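Local coordinates for probable protein phosphatase 2C 50 (PDB 5ZCG) that probably removes phosphate from phosphoserine and phosphothreonine side chains of proteins, as a magnesium-dependent phosphatase of the PP2C family, at residues Asp28-Leu33 with Ala82-Leu87. The protein carries 5 engineered substitutions. Residues are numbered along the deposited sequence; the frame is centred on the assembly and turned at random.
Sequences DVPVRL and AALARL. Engineered in segment 82-87: A82 (natural residue Glu), A83 (natural residue Glu), A85 (natural residue Lys).
P30 and L84 meet where the loop that follows strand 18-28 leans on helix 67-91. The proline ring presents its CG–CD side to the helix: CG comes within 3.5 Å of the L84 backbone O, a van der Waals approach, and CD rests 4.0 Å from L84 CD2, the two side chains crossing at about a right angle. CG of L84 stands opposite the carbonyl carbon (chi1 -76°), which turns CD2 toward the loop, where it touches both the proline CD and L33 CD1 from one side. Methyl CD1 of L33 lies 4.2 Å from that same CD2 and 3.9 Å from L87 CD2, which L33 meets tip to tip. L87 uses the other leucine torsion, CG anti to the backbone N (chi1 175°), and its CD2 is also 4.1 Å from L33 CD2. A short 3-10 turn, in which L33 N donates to P30 O at 2.9 Å, directs the L33 side chain toward the helix. This apolar cluster is the close-packed part, flanked by L150 of strand 143-151 and F26 of strand 18-28, which touch L84, and by H102 of helix 99-118, which touches both L33 and L87. Toward D28 the contact loosens. There the D28 backbone O merely brushes L84 CB at 4.1 Å, while the carboxylate forms a salt bridge to R51 instead of reaching the helix. On the helix, the engineered A85 turns its methyl away from the loop, and R86 lies on the exposed side. With its centre about 18 Å from the centre of the chain, the contact joins the loop leaving strand 18-28 to helix 67-91, which packs on the sheet through L84, an outlying piece of the layered alpha-beta-beta-alpha sandwich characteristic of PP2C phosphatases.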
# COMPACT_ATOMS: atom_id res chain seq x y z
N ASP A 28 25.62 4.51 9.80
CA ASP A 28 26.08 5.46 10.80
C ASP A 28 25.20 6.70 10.69
O ASP A 28 24.92 7.17 9.58
CB ASP A 28 27.55 5.83 10.58
CG ASP A 28 28.50 4.77 11.10
OD1 ASP A 28 28.06 3.88 11.86
OD2 ASP A 28 29.70 4.84 10.76
N VAL A 29 24.70 7.18 11.82
CA VAL A 29 23.89 8.40 11.80
C VAL A 29 24.84 9.59 11.84
O VAL A 29 25.69 9.67 12.74
CB VAL A 29 22.90 8.42 12.96
CG1 VAL A 29 22.39 9.84 13.21
CG2 VAL A 29 21.75 7.48 12.68
N PRO A 30 24.74 10.53 10.90
CA PRO A 30 25.52 11.77 11.03
C PRO A 30 25.11 12.52 12.28
O PRO A 30 23.95 12.89 12.46
CB PRO A 30 25.18 12.55 9.75
CG PRO A 30 24.61 11.52 8.81
CD PRO A 30 23.93 10.51 9.68
N VAL A 31 26.09 12.76 13.16
CA VAL A 31 25.80 13.40 14.44
C VAL A 31 25.34 14.84 14.24
O VAL A 31 24.63 15.39 15.09
CB VAL A 31 27.03 13.28 15.35
CG1 VAL A 31 26.83 14.01 16.67
CG2 VAL A 31 27.33 11.81 15.61
N ARG A 32 25.70 15.45 13.10
CA ARG A 32 25.20 16.78 12.75
C ARG A 32 23.69 16.80 12.56
O ARG A 32 23.12 17.89 12.38
CB ARG A 32 25.90 17.29 11.49
CG ARG A 32 27.39 17.59 11.68
CD ARG A 32 27.67 19.08 11.66
NE ARG A 32 27.67 19.60 10.30
CZ ARG A 32 27.02 20.69 9.91
NH1 ARG A 32 26.30 21.39 10.78
NH2 ARG A 32 27.08 21.09 8.64
N LEU A 33 23.02 15.65 12.54
CA LEU A 33 21.57 15.61 12.57
C LEU A 33 21.01 15.60 13.99
O LEU A 33 19.79 15.71 14.16
CB LEU A 33 21.04 14.38 11.82
CG LEU A 33 21.29 14.36 10.31
CD1 LEU A 33 20.86 13.03 9.70
CD2 LEU A 33 20.58 15.53 9.64
N ALA A 82 22.82 4.51 2.25
CA ALA A 82 23.57 5.29 1.27
C ALA A 82 23.24 6.78 1.37
O ALA A 82 24.14 7.63 1.30
CB ALA A 82 23.30 4.78 -0.14
N ALA A 83 21.96 7.11 1.54
CA ALA A 83 21.56 8.51 1.64
C ALA A 83 22.12 9.16 2.90
O ALA A 83 22.52 10.33 2.87
CB ALA A 83 20.03 8.63 1.61
N LEU A 84 22.18 8.41 4.00
CA LEU A 84 22.75 8.95 5.23
C LEU A 84 24.24 9.20 5.09
O LEU A 84 24.76 10.22 5.58
CB LEU A 84 22.47 8.01 6.40
CG LEU A 84 21.03 8.06 6.94
CD1 LEU A 84 20.78 6.95 7.94
CD2 LEU A 84 20.75 9.42 7.56
N ALA A 85 24.96 8.29 4.43
CA ALA A 85 26.39 8.52 4.22
C ALA A 85 26.63 9.74 3.33
O ALA A 85 27.47 10.60 3.65
CB ALA A 85 27.04 7.27 3.62
N ARG A 86 25.87 9.85 2.24
CA ARG A 86 26.00 11.02 1.36
C ARG A 86 25.66 12.30 2.11
O ARG A 86 26.33 13.33 1.93
CB ARG A 86 25.09 10.86 0.14
CG ARG A 86 25.65 9.97 -0.95
CD ARG A 86 24.67 9.79 -2.11
NE ARG A 86 23.64 10.83 -2.14
CZ ARG A 86 22.33 10.60 -2.10
NH1 ARG A 86 21.88 9.35 -2.03
NH2 ARG A 86 21.47 11.61 -2.14
N LEU A 87 24.63 12.26 2.96
CA LEU A 87 24.23 13.45 3.69
C LEU A 87 25.30 13.86 4.70
O LEU A 87 25.54 15.05 4.89
CB LEU A 87 22.89 13.22 4.38
CG LEU A 87 22.37 14.33 5.29
CD1 LEU A 87 22.24 15.65 4.53
CD2 LEU A 87 21.04 13.93 5.92